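Local coordinates for protein sphingomyelinase C (Streptomyces griseocarneus, PDB 7CNE) that is a sphingomyelinase C of the endonuclease/exonuclease/phosphatase family, with a DNase I-like fold, at residues R219-E230 / Y238-Y248. Numbering follows the deposited sequence.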
# COMPACT_ATOMS: atom_id res chain seq x y z
N ARG A 219 9.89 -14.97 -1.99
CA ARG A 219 10.00 -13.64 -1.42
C ARG A 219 11.49 -13.37 -1.24
O ARG A 219 12.16 -14.03 -0.43
CB ARG A 219 9.23 -13.54 -0.10
CG ARG A 219 9.11 -12.08 0.41
CD ARG A 219 8.20 -11.94 1.65
NE ARG A 219 8.26 -10.57 2.15
CZ ARG A 219 7.50 -9.57 1.70
NH1 ARG A 219 6.60 -9.79 0.75
NH2 ARG A 219 7.64 -8.35 2.22
N ALA A 220 12.00 -12.42 -2.00
CA ALA A 220 13.42 -12.23 -2.22
C ALA A 220 13.87 -10.87 -1.70
O ALA A 220 13.06 -10.05 -1.25
CB ALA A 220 13.75 -12.38 -3.71
N GLY A 221 15.18 -10.63 -1.78
CA GLY A 221 15.71 -9.34 -1.37
C GLY A 221 15.87 -9.24 0.14
O GLY A 221 16.06 -10.23 0.84
N HIS A 222 15.76 -8.01 0.64
CA HIS A 222 16.00 -7.76 2.05
C HIS A 222 14.94 -8.48 2.89
O HIS A 222 13.78 -8.58 2.46
CB HIS A 222 15.98 -6.25 2.32
CG HIS A 222 16.49 -5.88 3.67
ND1 HIS A 222 17.81 -6.00 4.03
CD2 HIS A 222 15.85 -5.37 4.76
CE1 HIS A 222 17.97 -5.59 5.28
NE2 HIS A 222 16.79 -5.20 5.74
N PRO A 223 15.31 -9.03 4.05
CA PRO A 223 14.34 -9.80 4.84
C PRO A 223 13.20 -8.98 5.43
O PRO A 223 12.16 -9.57 5.74
CB PRO A 223 15.20 -10.42 5.96
CG PRO A 223 16.44 -9.58 5.99
CD PRO A 223 16.68 -9.18 4.58
N TYR A 224 13.35 -7.66 5.61
CA TYR A 224 12.38 -6.88 6.37
C TYR A 224 11.99 -5.62 5.61
O TYR A 224 12.79 -4.69 5.51
CB TYR A 224 12.94 -6.49 7.74
CG TYR A 224 13.50 -7.64 8.54
CD1 TYR A 224 12.66 -8.57 9.15
CD2 TYR A 224 14.87 -7.79 8.70
CE1 TYR A 224 13.17 -9.63 9.88
CE2 TYR A 224 15.39 -8.84 9.43
CZ TYR A 224 14.54 -9.75 10.02
OH TYR A 224 15.08 -10.79 10.74
N SER A 225 10.74 -5.56 5.13
CA SER A 225 10.29 -4.33 4.49
C SER A 225 9.99 -3.22 5.49
O SER A 225 9.81 -2.07 5.08
CB SER A 225 9.06 -4.60 3.61
OG SER A 225 7.90 -4.75 4.40
N PHE A 226 9.93 -3.52 6.80
CA PHE A 226 9.85 -2.49 7.84
C PHE A 226 10.99 -2.73 8.84
O PHE A 226 10.79 -3.32 9.91
CB PHE A 226 8.49 -2.47 8.53
CG PHE A 226 8.30 -1.27 9.42
CD1 PHE A 226 8.22 -0.00 8.87
CD2 PHE A 226 8.23 -1.41 10.80
CE1 PHE A 226 8.06 1.11 9.68
CE2 PHE A 226 8.08 -0.30 11.61
CZ PHE A 226 7.99 0.96 11.05
N ASP A 227 12.18 -2.25 8.49
CA ASP A 227 13.41 -2.58 9.20
C ASP A 227 13.70 -1.47 10.21
O ASP A 227 14.32 -0.46 9.89
CB ASP A 227 14.57 -2.77 8.23
CG ASP A 227 15.76 -3.48 8.86
OD1 ASP A 227 16.01 -3.26 10.07
OD2 ASP A 227 16.44 -4.26 8.16
N THR A 228 13.26 -1.69 11.46
CA THR A 228 13.51 -0.75 12.55
C THR A 228 14.98 -0.63 12.93
O THR A 228 15.31 0.18 13.80
CB THR A 228 12.70 -1.20 13.76
OG1 THR A 228 13.02 -2.56 14.06
CG2 THR A 228 11.21 -1.11 13.45
N LYS A 229 15.88 -1.41 12.32
CA LYS A 229 17.30 -1.24 12.58
C LYS A 229 18.03 -0.52 11.45
O LYS A 229 18.68 0.50 11.69
CB LYS A 229 17.95 -2.61 12.85
CG LYS A 229 19.47 -2.55 13.02
CD LYS A 229 20.09 -3.94 13.01
CE LYS A 229 21.49 -3.94 13.61
NZ LYS A 229 22.33 -2.84 13.05
N GLU A 230 17.87 -0.99 10.20
CA GLU A 230 18.62 -0.47 9.06
C GLU A 230 17.93 0.68 8.33
O GLU A 230 18.60 1.40 7.59
CB GLU A 230 18.88 -1.59 8.05
CG GLU A 230 19.79 -2.70 8.58
CD GLU A 230 20.14 -3.74 7.53
OE1 GLU A 230 20.31 -3.39 6.34
OE2 GLU A 230 20.24 -4.93 7.90
N TYR A 238 10.71 3.95 15.87
CA TYR A 238 10.46 2.73 16.64
C TYR A 238 11.78 2.08 17.02
O TYR A 238 12.08 0.96 16.61
CB TYR A 238 9.59 1.75 15.84
CG TYR A 238 8.26 2.31 15.40
CD1 TYR A 238 8.05 2.72 14.09
CD2 TYR A 238 7.20 2.43 16.30
CE1 TYR A 238 6.83 3.23 13.69
CE2 TYR A 238 5.98 2.94 15.91
CZ TYR A 238 5.80 3.34 14.60
OH TYR A 238 4.58 3.85 14.21
N PRO A 239 12.59 2.76 17.83
CA PRO A 239 13.94 2.24 18.12
C PRO A 239 13.96 0.97 18.96
O PRO A 239 14.98 0.26 18.93
CB PRO A 239 14.61 3.41 18.85
CG PRO A 239 13.47 4.11 19.53
CD PRO A 239 12.32 4.01 18.57
N THR A 240 12.91 0.65 19.71
CA THR A 240 12.91 -0.57 20.51
C THR A 240 12.02 -1.66 19.92
O THR A 240 11.83 -2.70 20.56
CB THR A 240 12.48 -0.28 21.95
OG1 THR A 240 11.10 0.13 21.99
CG2 THR A 240 13.36 0.81 22.56
N ASP A 241 11.50 -1.47 18.70
CA ASP A 241 10.57 -2.47 18.21
C ASP A 241 11.24 -3.42 17.22
O ASP A 241 12.23 -3.06 16.56
CB ASP A 241 9.36 -1.79 17.55
CG ASP A 241 8.49 -1.07 18.56
OD1 ASP A 241 7.79 -1.76 19.33
OD2 ASP A 241 8.51 0.18 18.60
N PRO A 242 10.75 -4.65 17.11
CA PRO A 242 11.42 -5.63 16.25
C PRO A 242 11.26 -5.28 14.79
O PRO A 242 10.32 -4.59 14.38
CB PRO A 242 10.71 -6.94 16.59
CG PRO A 242 9.33 -6.52 16.98
CD PRO A 242 9.50 -5.19 17.69
N ARG A 243 12.21 -5.75 13.99
CA ARG A 243 12.09 -5.64 12.54
C ARG A 243 11.01 -6.59 12.05
O ARG A 243 10.93 -7.73 12.50
CB ARG A 243 13.44 -5.96 11.90
CG ARG A 243 14.61 -5.34 12.66
CD ARG A 243 15.89 -6.10 12.44
NE ARG A 243 16.42 -5.87 11.11
CZ ARG A 243 17.68 -6.09 10.76
NH1 ARG A 243 18.54 -6.56 11.66
NH2 ARG A 243 18.08 -5.86 9.51
N GLU A 244 10.16 -6.11 11.13
CA GLU A 244 9.16 -6.98 10.53
C GLU A 244 9.05 -6.72 9.03
O GLU A 244 9.78 -5.90 8.46
CB GLU A 244 7.79 -6.87 11.22
CG GLU A 244 7.85 -6.60 12.72
CD GLU A 244 6.49 -6.62 13.41
OE1 GLU A 244 5.47 -6.28 12.78
OE2 GLU A 244 6.46 -7.00 14.60
N ASP A 245 8.14 -7.44 8.40
CA ASP A 245 8.15 -7.62 6.95
C ASP A 245 6.69 -7.64 6.50
O ASP A 245 6.05 -8.70 6.55
CB ASP A 245 8.88 -8.91 6.58
CG ASP A 245 9.13 -9.04 5.12
OD1 ASP A 245 9.35 -8.00 4.45
OD2 ASP A 245 9.10 -10.20 4.62
N LEU A 246 6.19 -6.49 6.03
CA LEU A 246 4.76 -6.20 6.06
C LEU A 246 4.09 -5.99 4.71
O LEU A 246 2.86 -5.87 4.68
CB LEU A 246 4.50 -4.94 6.91
CG LEU A 246 5.09 -4.93 8.33
CD1 LEU A 246 4.80 -3.60 9.04
CD2 LEU A 246 4.50 -6.10 9.07
N ASP A 247 4.83 -5.93 3.60
CA ASP A 247 4.33 -5.40 2.33
C ASP A 247 4.35 -6.49 1.26
O ASP A 247 5.34 -7.21 1.12
CB ASP A 247 5.18 -4.19 1.91
CG ASP A 247 5.18 -3.08 2.98
OD1 ASP A 247 4.15 -2.39 3.11
OD2 ASP A 247 6.20 -2.89 3.68
N TYR A 248 3.24 -6.62 0.51
CA TYR A 248 3.00 -7.78 -0.34
C TYR A 248 2.29 -7.40 -1.63
O TYR A 248 1.55 -6.41 -1.68
CB TYR A 248 2.12 -8.82 0.37
CG TYR A 248 2.62 -9.32 1.71
CD1 TYR A 248 2.28 -8.66 2.89
CD2 TYR A 248 3.39 -10.48 1.79
CE1 TYR A 248 2.72 -9.13 4.12
CE2 TYR A 248 3.83 -10.97 3.02
CZ TYR A 248 3.48 -10.28 4.19
OH TYR A 248 3.92 -10.73 5.42
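Phe226 and Glu244 form a single antiparallel bridge, a hydrogen-bonded pair with Phe226 N 2.9 Å from Glu244 O and Glu244 N 3.1 Å from Phe226 O. The extended Arg219 side chain makes a salt bridge to Asp245, one nitrogen to each oxygen: NE lies 2.6 Å from OD2, and NH2 bonds OD1 almost straight (171°). NH1 and NH2 also share Asp247 O, while Tyr248 CE2 covers one guanidinium face. Ser225 N reaches Asp245 OD1 from the face opposite Arg219 NH2. Ser225 OG accepts from Leu246 N and donates to Asp247 OD2, 2.6 Å away.

A bend at chi3 (73°) lays the Arg243 guanidinium between Tyr224 CE2 and Lys229 CB on opposite faces. Asp227, Glu230 and Arg243 form a salt-bridge network. Arg243 NH2 meets the syn lone pair of Asp227 OD2 at 2.7 Å and bonds Glu230 OE2 weakly; Gln267 NE2 holds Glu230 OE1. His222 NE2 takes the anti lone pair of Asp227 OD2. Asp227 OD1 accepts from Lys229 N, an Asx turn, and Glu230 N, which fixes the carboxylate.

Helix 232-237 connects the two segments. Strands 218-221 and 247-251 are outermost in the two main sheets, so the contact links their edges in the DNase I-like fold.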